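Local coordinates for protein ulvan Lyase-PL25 (Pseudoalteromonas sp. PLSV, PDB 5UAM) that cleaves ulvan, the polysaccharide of green seaweed cell walls built from sulfated rhamnose linked to uronic acids or xylose, acting as a polysaccharide lyase, at residues A[308-313]-A[362-367]; A[261-266]-A[315-320]; A[168-173]-A[231-236]; A[403-408]-A[442-447]. All coordinates share one frame; numbering follows the deposited sequence.

Contact 1. Residues A[308-313]-A[362-367]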
loop_
_atom_site.group_PDB
_atom_site.type_symbol
_atom_site.label_atom_id
_atom_site.label_comp_id
_atom_site.label_asym_id
_atom_site.label_seq_id
_atom_site.Cartn_x
_atom_site.Cartn_y
_atom_site.Cartn_z
ATOM N N SER A 308 7.377 0.061 2.686
ATOM C CA SER A 308 7.306 1.329 1.974
ATOM C C SER A 308 8.692 1.951 1.982
ATOM O O SER A 308 9.619 1.451 2.620
ATOM C CB SER A 308 6.313 2.268 2.649
ATOM O OG SER A 308 6.727 2.439 4.008
ATOM N N THR A 309 8.832 3.058 1.260
ATOM C CA THR A 309 10.116 3.745 1.166
ATOM C C THR A 309 9.898 5.251 1.112
ATOM O O THR A 309 8.933 5.732 0.522
ATOM C CB THR A 309 10.930 3.226 -0.047
ATOM O OG1 THR A 309 12.187 3.902 -0.133
ATOM C CG2 THR A 309 10.196 3.429 -1.348
ATOM N N HIS A 310 10.829 5.985 1.729
ATOM C CA HIS A 310 10.797 7.440 1.777
ATOM C C HIS A 310 12.223 7.959 1.815
ATOM O O HIS A 310 13.126 7.306 2.361
ATOM C CB HIS A 310 10.089 7.949 3.053
ATOM C CG HIS A 310 8.701 7.434 3.218
ATOM N ND1 HIS A 310 7.653 7.900 2.461
ATOM C CD2 HIS A 310 8.194 6.497 4.050
ATOM C CE1 HIS A 310 6.548 7.256 2.818
ATOM N NE2 HIS A 310 6.852 6.412 3.785
ATOM N N LEU A 311 12.426 9.145 1.237
ATOM C CA LEU A 311 13.742 9.770 1.253
ATOM C C LEU A 311 13.912 10.680 2.458
ATOM O O LEU A 311 12.981 11.386 2.854
ATOM C CB LEU A 311 13.950 10.625 0.010
ATOM C CG LEU A 311 13.821 9.908 -1.328
ATOM C CD1 LEU A 311 14.158 10.847 -2.466
ATOM C CD2 LEU A 311 14.711 8.676 -1.397
ATOM N N ASP A 312 15.128 10.690 3.013
ATOM C CA ASP A 312 15.460 11.637 4.067
ATOM C C ASP A 312 15.819 12.994 3.454
ATOM O O ASP A 312 15.783 13.193 2.236
ATOM C CB ASP A 312 16.529 11.071 5.017
ATOM C CG ASP A 312 17.892 10.868 4.382
ATOM O OD1 ASP A 312 18.262 11.584 3.433
ATOM O OD2 ASP A 312 18.632 9.989 4.871
ATOM N N ALA A 313 16.134 13.950 4.332
ATOM C CA ALA A 313 16.381 15.327 3.925
ATOM C C ALA A 313 17.626 15.463 3.065
ATOM O O ALA A 313 17.788 16.477 2.373
ATOM C CB ALA A 313 16.529 16.199 5.169
ATOM N N ARG A 362 3.396 -4.068 11.589
ATOM C CA ARG A 362 3.356 -3.327 10.337
ATOM C C ARG A 362 3.451 -1.849 10.671
ATOM O O ARG A 362 3.041 -1.428 11.750
ATOM C CB ARG A 362 2.040 -3.571 9.575
ATOM C CG ARG A 362 1.837 -4.999 9.119
ATOM C CD ARG A 362 2.814 -5.400 8.024
ATOM N NE ARG A 362 2.503 -6.741 7.553
ATOM C CZ ARG A 362 3.080 -7.857 7.995
ATOM N NH1 ARG A 362 4.011 -7.814 8.940
ATOM N NH2 ARG A 362 2.702 -9.024 7.506
ATOM N N GLY A 363 3.951 -1.037 9.753
ATOM C CA GLY A 363 3.983 0.384 10.039
ATOM C C GLY A 363 4.552 1.154 8.872
ATOM O O GLY A 363 5.305 0.614 8.068
ATOM N N ASP A 364 4.184 2.419 8.803
ATOM C CA ASP A 364 4.813 3.375 7.895
ATOM C C ASP A 364 5.634 4.338 8.738
ATOM O O ASP A 364 5.486 4.418 9.967
ATOM C CB ASP A 364 3.749 4.115 7.071
ATOM C CG ASP A 364 4.282 4.776 5.801
ATOM O OD1 ASP A 364 5.466 4.584 5.424
ATOM O OD2 ASP A 364 3.477 5.478 5.146
ATOM N N PHE A 365 6.537 5.074 8.090
ATOM C CA PHE A 365 7.461 5.909 8.837
ATOM C C PHE A 365 7.647 7.244 8.144
ATOM O O PHE A 365 7.347 7.416 6.960
ATOM C CB PHE A 365 8.834 5.233 9.018
ATOM C CG PHE A 365 9.594 5.056 7.721
ATOM C CD1 PHE A 365 9.375 3.963 6.906
ATOM C CD2 PHE A 365 10.520 6.009 7.318
ATOM C CE1 PHE A 365 10.096 3.835 5.707
ATOM C CE2 PHE A 365 11.209 5.876 6.143
ATOM C CZ PHE A 365 11.007 4.796 5.352
ATOM N N MET A 366 8.140 8.194 8.920
ATOM C CA MET A 366 8.579 9.498 8.454
ATOM C C MET A 366 10.038 9.667 8.846
ATOM O O MET A 366 10.448 9.215 9.918
ATOM C CB MET A 366 7.758 10.594 9.124
ATOM C CG MET A 366 6.277 10.531 8.797
ATOM S SD MET A 366 5.347 11.860 9.552
ATOM C CE MET A 366 5.943 11.793 11.237
ATOM N N VAL A 367 10.805 10.325 8.001
ATOM C CA VAL A 367 12.218 10.545 8.252
ATOM C C VAL A 367 12.550 11.978 7.878
ATOM O O VAL A 367 12.047 12.505 6.879
ATOM C CB VAL A 367 13.087 9.531 7.481
ATOM C CG1 VAL A 367 12.735 9.518 5.995
ATOM C CG2 VAL A 367 14.551 9.814 7.700
HETATM O O HOH W 1 5.700 0.113 5.466
HETATM O O HOH W 2 12.580 13.852 4.549
#
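Asp364 OD1 receives two side chains from strand 308-311. His310 NE2 donates to it at 2.8 Å with an N-H...O angle of 162°; the oxygen lies in the imidazole plane and is met on its syn side, somewhat out of the carboxylate plane. Ser308 OG donates to the same OD1 at 2.9 Å, but from well above that plane. A weak bond from Phe365 N adds a third donor, while Asp364 OD2 takes the backbone N of Phe418. The carboxylate is thus tied at both oxygens, and the hydrogen bond to His310 probably stabilises any positive charge on the imidazole. CG of Asp364 is anti to the backbone N (chi1 -161°), which brings OD1 to the neighbouring strand. These are the first, axis-side strands of two successive blades of the beta-propeller; they run nearly parallel, and this contact bridges them with side chains and water. Aromatic contact comes from the same histidine: its CD2 edge sits over one face of Phe365, 3.5 Å from CZ, in a T-shaped pair with centroids 4.8 Å apart and planes at 81°. At the edge of the Phe365 ring, in its plane, lies Ser308 O. Apolar packing follows at the other end, where Val367 CG2 touches Asp312 CB at 3.6 Å and CG1 rests near Leu311 O. Two waters bridge the strands: one donates to Ser308 OG and Gly363 O, the other to Leu311 O (3.0 Å) and Val367 O (2.7 Å).

Contact 2. Residues A[261-266]-A[315-320]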
loop_
_atom_site.group_PDB
_atom_site.type_symbol
_atom_site.label_atom_id
_atom_site.label_comp_id
_atom_site.label_asym_id
_atom_site.label_seq_id
_atom_site.Cartn_x
_atom_site.Cartn_y
_atom_site.Cartn_z
ATOM N N VAL A 261 15.005 -7.101 -0.178
ATOM C CA VAL A 261 14.375 -5.844 -0.550
ATOM C C VAL A 261 15.328 -5.075 -1.447
ATOM O O VAL A 261 16.546 -5.106 -1.250
ATOM C CB VAL A 261 13.863 -5.038 0.679
ATOM C CG1 VAL A 261 14.998 -4.446 1.487
ATOM C CG2 VAL A 261 12.883 -3.955 0.247
ATOM N N TYR A 262 14.749 -4.421 -2.447
ATOM C CA TYR A 262 15.447 -3.735 -3.514
ATOM C C TYR A 262 14.906 -2.313 -3.612
ATOM O O TYR A 262 13.812 -2.009 -3.120
ATOM C CB TYR A 262 15.161 -4.423 -4.841
ATOM C CG TYR A 262 15.495 -5.901 -4.948
ATOM C CD1 TYR A 262 14.652 -6.868 -4.418
ATOM C CD2 TYR A 262 16.608 -6.318 -5.640
ATOM C CE1 TYR A 262 14.934 -8.205 -4.549
ATOM C CE2 TYR A 262 16.897 -7.657 -5.787
ATOM C CZ TYR A 262 16.040 -8.596 -5.257
ATOM O OH TYR A 262 16.315 -9.945 -5.386
ATOM N N PHE A 263 15.660 -1.453 -4.307
ATOM C CA PHE A 263 15.319 -0.040 -4.450
ATOM C C PHE A 263 15.731 0.496 -5.818
ATOM O O PHE A 263 16.839 0.245 -6.274
ATOM C CB PHE A 263 16.041 0.802 -3.393
ATOM C CG PHE A 263 15.753 2.262 -3.496
ATOM C CD1 PHE A 263 14.634 2.802 -2.888
ATOM C CD2 PHE A 263 16.571 3.093 -4.248
ATOM C CE1 PHE A 263 14.352 4.150 -3.033
ATOM C CE2 PHE A 263 16.269 4.414 -4.387
ATOM C CZ PHE A 263 15.171 4.942 -3.780
ATOM N N MET A 264 14.854 1.284 -6.440
ATOM C CA MET A 264 15.243 2.037 -7.619
ATOM C C MET A 264 14.393 3.295 -7.728
ATOM O O MET A 264 13.381 3.445 -7.045
ATOM C CB MET A 264 15.172 1.177 -8.891
ATOM C CG MET A 264 13.800 0.661 -9.225
ATOM S SD MET A 264 14.008 -0.687 -10.419
ATOM C CE MET A 264 12.300 -1.141 -10.739
ATOM N N SER A 265 14.808 4.182 -8.630
ATOM C CA SER A 265 14.197 5.490 -8.816
ATOM C C SER A 265 13.829 5.676 -10.286
ATOM O O SER A 265 14.509 5.174 -11.173
ATOM C CB SER A 265 15.198 6.568 -8.373
ATOM O OG SER A 265 14.647 7.870 -8.355
ATOM N N PHE A 266 12.755 6.425 -10.523
ATOM C CA PHE A 266 12.182 6.697 -11.836
ATOM C C PHE A 266 12.143 8.209 -11.999
ATOM O O PHE A 266 11.433 8.900 -11.265
ATOM C CB PHE A 266 10.778 6.086 -11.851
ATOM C CG PHE A 266 9.906 6.435 -13.039
ATOM C CD1 PHE A 266 10.406 6.791 -14.283
ATOM C CD2 PHE A 266 8.540 6.380 -12.874
ATOM C CE1 PHE A 266 9.530 7.080 -15.347
ATOM C CE2 PHE A 266 7.671 6.664 -13.923
ATOM C CZ PHE A 266 8.150 7.016 -15.136
ATOM N N GLY A 315 18.151 13.295 0.669
ATOM C CA GLY A 315 17.817 12.577 -0.541
ATOM C C GLY A 315 18.099 11.097 -0.501
ATOM O O GLY A 315 17.960 10.430 -1.531
ATOM N N GLN A 316 18.471 10.558 0.652
ATOM C CA GLN A 316 18.888 9.167 0.730
ATOM C C GLN A 316 17.688 8.292 1.068
ATOM O O GLN A 316 16.880 8.657 1.927
ATOM C CB GLN A 316 19.924 9.003 1.834
ATOM C CG GLN A 316 21.139 9.919 1.678
ATOM C CD GLN A 316 22.123 9.903 2.844
ATOM O OE1 GLN A 316 23.336 9.822 2.636
ATOM N NE2 GLN A 316 21.617 10.045 4.052
ATOM N N PRO A 317 17.529 7.139 0.417
ATOM C CA PRO A 317 16.359 6.299 0.689
ATOM C C PRO A 317 16.453 5.501 1.978
ATOM O O PRO A 317 17.493 4.937 2.329
ATOM C CB PRO A 317 16.310 5.359 -0.516
ATOM C CG PRO A 317 17.722 5.256 -0.945
ATOM C CD PRO A 317 18.281 6.651 -0.757
ATOM N N HIS A 318 15.306 5.444 2.644
ATOM C CA HIS A 318 15.011 4.576 3.766
ATOM C C HIS A 318 13.890 3.636 3.345
ATOM O O HIS A 318 13.002 3.999 2.556
ATOM C CB HIS A 318 14.527 5.411 4.939
ATOM C CG HIS A 318 15.570 6.294 5.524
ATOM N ND1 HIS A 318 15.962 6.198 6.840
ATOM C CD2 HIS A 318 16.309 7.290 4.979
ATOM C CE1 HIS A 318 16.898 7.098 7.080
ATOM N NE2 HIS A 318 17.118 7.781 5.970
ATOM N N ILE A 319 13.929 2.427 3.891
ATOM C CA ILE A 319 13.018 1.359 3.498
ATOM C C ILE A 319 12.497 0.659 4.745
ATOM O O ILE A 319 13.275 0.307 5.640
ATOM C CB ILE A 319 13.739 0.341 2.600
ATOM C CG1 ILE A 319 14.202 1.005 1.293
ATOM C CG2 ILE A 319 12.843 -0.853 2.291
ATOM C CD1 ILE A 319 15.062 0.108 0.424
ATOM N N ALA A 320 11.181 0.437 4.783
ATOM C CA ALA A 320 10.564 -0.470 5.741
ATOM C C ALA A 320 10.324 -1.792 5.039
ATOM O O ALA A 320 9.705 -1.826 3.968
ATOM C CB ALA A 320 9.236 0.093 6.236
#
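One face of the Phe263 phenyl ring carries Pro317, whose CB stands 3.7 Å from the ring centroid and 24° off the normal, a CH-pi contact displaced toward the CE1-CZ rim. Pro317 CB is 3.4 Å from Phe263 CE1, and CG of the same proline lies over the CZ-CE2 side, so the pyrrolidine covers much of that face. This is packing between successive blades of the beta-propeller: Val261 to Phe266 belong to the third strand of one blade, and Pro317 to Ala320 to the second strand of the next. Ile319 CD1 approaches the phenylalanine obliquely, nearest to Phe263 CB at 4.0 Å. His318 leaves its strand with CB directed away from 261-266, and its imidazole has Gln316 O at the edge, in plane. The strands run roughly antiparallel, at 146°, with axes 9.0 Å apart; the interface is mainly side-chain packing, and no hydrogen bond crosses it. Phe263 CG is anti to the backbone N (chi1 179°), which carries the ring across to the proline. Around this apolar layer, Phe263 also packs on Ile234 of the adjoining strand 232-243 and on Thr309, and Pro317 on Leu311, both of the inner strand 303-311 of the next blade. His318 is held at both ring nitrogens, ND1 by His339 NE2 and NE2 by Asp312 OD2. Beyond Ile319 CD1, the two branched residues slide past each other in opposite directions, and the contact ends where Val261 CG2 meets Ile319 CG2 at 3.7 Å.

Contact 3. Residues A[168-173]-A[231-236]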
loop_
_atom_site.group_PDB
_atom_site.type_symbol
_atom_site.label_atom_id
_atom_site.label_comp_id
_atom_site.label_asym_id
_atom_site.label_seq_id
_atom_site.Cartn_x
_atom_site.Cartn_y
_atom_site.Cartn_z
ATOM N N ILE A 168 0.137 8.194 -8.144
ATOM C CA ILE A 168 1.051 9.300 -7.880
ATOM C C ILE A 168 0.777 10.408 -8.881
ATOM O O ILE A 168 0.659 10.153 -10.081
ATOM C CB ILE A 168 2.517 8.840 -7.969
ATOM C CG1 ILE A 168 2.741 7.716 -6.959
ATOM C CG2 ILE A 168 3.470 10.007 -7.699
ATOM C CD1 ILE A 168 4.127 7.140 -7.000
ATOM N N LYS A 169 0.669 11.640 -8.388
ATOM C CA LYS A 169 0.530 12.810 -9.245
ATOM C C LYS A 169 1.789 13.656 -9.132
ATOM O O LYS A 169 2.231 13.989 -8.026
ATOM C CB LYS A 169 -0.673 13.662 -8.844
ATOM C CG LYS A 169 -0.946 14.796 -9.829
ATOM C CD LYS A 169 -2.201 15.584 -9.486
ATOM C CE LYS A 169 -2.037 16.380 -8.239
ATOM N NZ LYS A 169 -3.218 17.321 -8.060
ATOM N N MET A 170 2.346 14.039 -10.271
ATOM C CA MET A 170 3.533 14.872 -10.260
ATOM C C MET A 170 3.163 16.356 -10.240
ATOM O O MET A 170 2.004 16.742 -10.395
ATOM C CB MET A 170 4.397 14.558 -11.477
ATOM C CG MET A 170 4.689 13.070 -11.653
ATOM S SD MET A 170 5.351 12.252 -10.181
ATOM C CE MET A 170 6.979 13.006 -10.048
ATOM N N ASP A 171 4.189 17.200 -10.058
ATOM C CA ASP A 171 3.937 18.631 -9.940
ATOM C C ASP A 171 3.254 19.191 -11.180
ATOM O O ASP A 171 2.480 20.152 -11.081
ATOM C CB ASP A 171 5.238 19.389 -9.666
ATOM C CG ASP A 171 5.843 19.067 -8.307
ATOM O OD1 ASP A 171 5.133 18.512 -7.444
ATOM O OD2 ASP A 171 7.041 19.382 -8.105
ATOM N N ASN A 172 3.520 18.619 -12.354
ATOM C CA ASN A 172 2.901 19.113 -13.585
ATOM C C ASN A 172 1.502 18.546 -13.810
ATOM O O ASN A 172 0.900 18.813 -14.855
ATOM C CB ASN A 172 3.806 18.835 -14.792
ATOM C CG ASN A 172 3.876 17.366 -15.150
ATOM O OD1 ASN A 172 3.314 16.509 -14.473
ATOM N ND2 ASN A 172 4.585 17.070 -16.227
ATOM N N GLY A 173 0.974 17.778 -12.865
ATOM C CA GLY A 173 -0.339 17.196 -12.976
ATOM C C GLY A 173 -0.383 15.821 -13.601
ATOM O O GLY A 173 -1.448 15.199 -13.592
ATOM N N ASP A 231 11.218 15.520 -9.683
ATOM C CA ASP A 231 10.352 14.775 -10.584
ATOM C C ASP A 231 10.588 13.277 -10.502
ATOM O O ASP A 231 10.241 12.550 -11.432
ATOM C CB ASP A 231 10.505 15.287 -12.013
ATOM C CG ASP A 231 10.017 16.715 -12.161
ATOM O OD1 ASP A 231 8.952 17.066 -11.578
ATOM O OD2 ASP A 231 10.714 17.481 -12.837
ATOM N N ASN A 232 11.101 12.787 -9.376
ATOM C CA ASN A 232 11.378 11.370 -9.224
ATOM C C ASN A 232 10.291 10.652 -8.434
ATOM O O ASN A 232 9.667 11.211 -7.527
ATOM C CB ASN A 232 12.703 11.163 -8.502
ATOM C CG ASN A 232 13.856 11.724 -9.278
ATOM O OD1 ASN A 232 13.944 11.508 -10.480
ATOM N ND2 ASN A 232 14.717 12.487 -8.612
ATOM N N ILE A 233 10.080 9.398 -8.817
ATOM C CA ILE A 233 9.298 8.415 -8.081
ATOM C C ILE A 233 10.269 7.349 -7.603
ATOM O O ILE A 233 11.199 6.981 -8.326
ATOM C CB ILE A 233 8.209 7.825 -9.001
ATOM C CG1 ILE A 233 7.114 8.879 -9.227
ATOM C CG2 ILE A 233 7.649 6.493 -8.464
ATOM C CD1 ILE A 233 6.099 8.492 -10.300
ATOM N N ILE A 234 10.088 6.869 -6.380
ATOM C CA ILE A 234 10.972 5.867 -5.799
ATOM C C ILE A 234 10.176 4.589 -5.575
ATOM O O ILE A 234 8.963 4.630 -5.339
ATOM C CB ILE A 234 11.649 6.360 -4.502
ATOM C CG1 ILE A 234 10.639 6.727 -3.427
ATOM C CG2 ILE A 234 12.599 7.521 -4.827
ATOM C CD1 ILE A 234 11.283 7.006 -2.074
ATOM N N VAL A 235 10.843 3.450 -5.720
ATOM C CA VAL A 235 10.173 2.155 -5.681
ATOM C C VAL A 235 11.014 1.180 -4.857
ATOM O O VAL A 235 12.179 0.935 -5.193
ATOM C CB VAL A 235 9.937 1.589 -7.090
ATOM C CG1 VAL A 235 9.124 0.294 -7.016
ATOM C CG2 VAL A 235 9.244 2.637 -7.976
ATOM N N SER A 236 10.412 0.590 -3.814
ATOM C CA SER A 236 11.026 -0.505 -3.088
ATOM C C SER A 236 10.248 -1.770 -3.397
ATOM O O SER A 236 9.044 -1.734 -3.658
ATOM C CB SER A 236 11.082 -0.256 -1.585
ATOM O OG SER A 236 9.784 -0.034 -1.075
HETATM O O HOH W 3 6.913 16.400 -9.639
HETATM O O HOH W 4 9.054 19.399 -9.932
HETATM O O HOH W 5 6.211 17.223 -12.930
#
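Met170 reaches over to Ile233 and the backbone before it. From CB its chain leaves with CG anti to the carbonyl carbon, then bends twice (chi2 -52°, chi3 -68°), which folds the thioether back across the isoleucine. SD lies 3.8 Å from Ile233 CD1 and 3.9 Å from Ile233 CG1. The terminal CE passes on to the peptide beyond, 3.6 Å from Asp231 O, a carbonyl that also accepts from Thr268 OG1. Beside it, Ile168 and Ile233 meet tip to tip: Ile168 CD1 is 3.9 Å from Ile233 CG2, and Ile168 CG2 is close to Ile233 CD1, so Ile233 is touched by both residues. Phe178 packs against both isoleucines, extending the apolar patch.

At the turn, where Asp171 is exposed, the link is made by water. Asp171 OD2 and Asp231 OD1, likely both negative, stay 4.6 Å apart. One water donates to both oxygens; two more donate to Asp231 OD1 while accepting from Asp171 N (2.9 Å) and Asn172 N, so a single carboxylate oxygen gathers three waters. The type I turn from Met170 to Gly173, closed by Gly173 N to Met170 O, presents these amides. Hydrophobic side chains inside and a hydrated turn at the margin join the first strand of one blade to the second strand of the next, the packing of neighbouring blades in a beta-propeller.

Contact 4. Residues A[403-408]-A[442-447]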
loop_
_atom_site.group_PDB
_atom_site.type_symbol
_atom_site.label_atom_id
_atom_site.label_comp_id
_atom_site.label_asym_id
_atom_site.label_seq_id
_atom_site.Cartn_x
_atom_site.Cartn_y
_atom_site.Cartn_z
ATOM N N LYS A 403 4.142 7.832 22.102
ATOM C CA LYS A 403 2.723 7.862 22.416
ATOM C C LYS A 403 1.970 6.742 21.704
ATOM O O LYS A 403 2.237 6.422 20.541
ATOM C CB LYS A 403 2.116 9.212 22.024
ATOM C CG LYS A 403 2.698 10.417 22.754
ATOM C CD LYS A 403 1.723 11.596 22.721
ATOM C CE LYS A 403 2.318 12.869 23.321
ATOM N NZ LYS A 403 2.856 13.781 22.266
ATOM N N THR A 404 1.007 6.162 22.409
ATOM C CA THR A 404 0.002 5.304 21.799
ATOM C C THR A 404 -1.159 6.168 21.314
ATOM O O THR A 404 -1.706 6.966 22.073
ATOM C CB THR A 404 -0.497 4.258 22.803
ATOM O OG1 THR A 404 0.572 3.346 23.121
ATOM C CG2 THR A 404 -1.665 3.463 22.233
ATOM N N VAL A 405 -1.535 5.991 20.045
ATOM C CA VAL A 405 -2.571 6.793 19.413
ATOM C C VAL A 405 -3.918 6.074 19.435
ATOM O O VAL A 405 -4.974 6.709 19.433
ATOM C CB VAL A 405 -2.125 7.090 17.967
ATOM C CG1 VAL A 405 -3.172 7.838 17.212
ATOM C CG2 VAL A 405 -0.811 7.874 17.971
ATOM N N LEU A 406 -3.891 4.746 19.426
ATOM C CA LEU A 406 -5.125 3.973 19.470
ATOM C C LEU A 406 -4.810 2.595 20.025
ATOM O O LEU A 406 -3.788 2.004 19.673
ATOM C CB LEU A 406 -5.752 3.844 18.064
ATOM C CG LEU A 406 -7.228 3.485 18.029
ATOM C CD1 LEU A 406 -8.074 4.611 18.552
ATOM C CD2 LEU A 406 -7.639 3.134 16.610
ATOM N N ARG A 407 -5.666 2.105 20.924
ATOM C CA ARG A 407 -5.474 0.777 21.480
ATOM C C ARG A 407 -6.849 0.182 21.710
ATOM O O ARG A 407 -7.709 0.849 22.287
ATOM C CB ARG A 407 -4.697 0.857 22.796
ATOM C CG ARG A 407 -4.291 -0.499 23.319
ATOM C CD ARG A 407 -3.395 -0.411 24.555
ATOM N NE ARG A 407 -3.071 -1.758 25.022
ATOM C CZ ARG A 407 -1.848 -2.226 25.238
ATOM N NH1 ARG A 407 -1.711 -3.480 25.643
ATOM N NH2 ARG A 407 -0.769 -1.459 25.083
ATOM N N LYS A 408 -7.070 -1.034 21.214
ATOM C CA LYS A 408 -8.378 -1.674 21.366
ATOM C C LYS A 408 -8.220 -3.120 21.814
ATOM O O LYS A 408 -7.519 -3.907 21.183
ATOM C CB LYS A 408 -9.180 -1.607 20.066
ATOM C CG LYS A 408 -9.439 -0.190 19.569
ATOM C CD LYS A 408 -10.486 0.490 20.410
ATOM C CE LYS A 408 -10.729 1.895 19.929
ATOM N NZ LYS A 408 -11.727 2.587 20.790
ATOM N N TYR A 442 -11.132 4.489 11.744
ATOM C CA TYR A 442 -10.621 5.601 12.521
ATOM C C TYR A 442 -9.609 6.398 11.716
ATOM O O TYR A 442 -8.768 5.828 11.024
ATOM C CB TYR A 442 -9.923 5.132 13.789
ATOM C CG TYR A 442 -10.770 4.301 14.743
ATOM C CD1 TYR A 442 -11.123 2.996 14.438
ATOM C CD2 TYR A 442 -11.210 4.828 15.952
ATOM C CE1 TYR A 442 -11.882 2.226 15.329
ATOM C CE2 TYR A 442 -11.965 4.062 16.848
ATOM C CZ TYR A 442 -12.312 2.769 16.516
ATOM O OH TYR A 442 -13.069 2.026 17.398
ATOM N N LEU A 443 -9.650 7.713 11.874
ATOM C CA LEU A 443 -8.624 8.612 11.346
ATOM C C LEU A 443 -7.844 9.132 12.544
ATOM O O LEU A 443 -8.425 9.748 13.446
ATOM C CB LEU A 443 -9.285 9.762 10.585
ATOM C CG LEU A 443 -8.396 10.899 10.079
ATOM C CD1 LEU A 443 -7.357 10.352 9.116
ATOM C CD2 LEU A 443 -9.231 11.996 9.439
ATOM N N VAL A 444 -6.537 8.876 12.583
ATOM C CA VAL A 444 -5.733 9.198 13.752
ATOM C C VAL A 444 -4.621 10.172 13.402
ATOM O O VAL A 444 -4.121 10.211 12.272
ATOM C CB VAL A 444 -5.140 7.973 14.476
ATOM C CG1 VAL A 444 -6.246 7.038 14.918
ATOM C CG2 VAL A 444 -4.124 7.249 13.603
ATOM N N GLY A 445 -4.224 10.941 14.411
ATOM C CA GLY A 445 -3.100 11.858 14.295
ATOM C C GLY A 445 -2.004 11.636 15.316
ATOM O O GLY A 445 -1.677 10.498 15.683
ATOM N N GLU A 446 -1.395 12.729 15.777
ATOM C CA GLU A 446 -0.276 12.607 16.703
ATOM C C GLU A 446 -0.697 11.994 18.022
ATOM O O GLU A 446 0.112 11.327 18.686
ATOM C CB GLU A 446 0.327 13.986 16.993
ATOM C CG GLU A 446 1.231 14.508 15.915
ATOM C CD GLU A 446 2.513 13.700 15.774
ATOM O OE1 GLU A 446 2.975 13.110 16.772
ATOM O OE2 GLU A 446 3.063 13.674 14.657
ATOM N N GLU A 447 -1.925 12.255 18.447
ATOM C CA GLU A 447 -2.361 11.924 19.796
ATOM C C GLU A 447 -3.499 10.924 19.827
ATOM O O GLU A 447 -3.584 10.135 20.778
ATOM C CB GLU A 447 -2.844 13.184 20.539
ATOM C CG GLU A 447 -1.937 14.404 20.427
ATOM C CD GLU A 447 -0.686 14.288 21.265
ATOM O OE1 GLU A 447 0.328 14.922 20.903
ATOM O OE2 GLU A 447 -0.715 13.569 22.287
HETATM O O HOH W 6 -1.573 9.858 22.789
HETATM O O HOH W 7 -14.572 2.784 19.627
#
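Leu406 CD2 stands over one face of the Tyr442 ring, 4.0 Å from its centroid and 19° off the normal, a CH-pi contact offset toward the CG side of the ring, the two side chains crossing at about a right angle. Lys408 reaches the other end of the same tyrosine: its CE is 3.4 Å from Tyr442 OH, and a water accepts from Lys408 NZ and donates to that hydroxyl. Val405 faces Val444 and the Gly445 carbonyl; it has two conformers, so the very short approach of its CG1 to Val444 is doubtful in detail. At the margin Lys403 NZ forms a salt bridge with Glu447 OE1 at 3.1 Å, meeting it on the syn side, 17° out of the carboxylate plane. Lys403 CD and CE run past Glu447 OE2, and a bend at chi4 (98°) turns NZ toward OE1. Nearby a water donates to Thr404 O (3.0 Å) and Glu447 O (2.9 Å), spanning the two backbones.

The second shell sets these groups. Val405 and Leu406 both face Leu387 in a classic beta bulge, which turns two successive side chains toward 442-447. Tyr442 OH is also bonded to Glu432 OE1, and Glu446 turns its carboxylate to Arg374 and Gln427. Here the last strand of one propeller blade lies against the third strand of the blade that strand 30-33 completes. An apolar centre thus carries the packing, while the Lys403-Glu447 pair, both residues exposed, is probably screened by solvent and adds only modestly to it.

How the contacts relate
From the N terminus, contact 3 comes first and closes the span from strand 165-169 to strand 232-243. Strand 258-267, paired with 232-243, then opens contact 2. Before that loop closes at 315-320, contact 1 opens at 308-313, and it closes only at 362-367, so contacts 1 and 2 cross; strands 303-311 and 317-324 are neighbours in one sheet and tie them directly. Contact 4 follows in series, joining strand 400-408 of the sheet begun by 362-367 to the blade completed by N-terminal strand 30-33. Its nearest atoms are about 19 Å from contact 3. Together the four contacts link successive blades round the propeller.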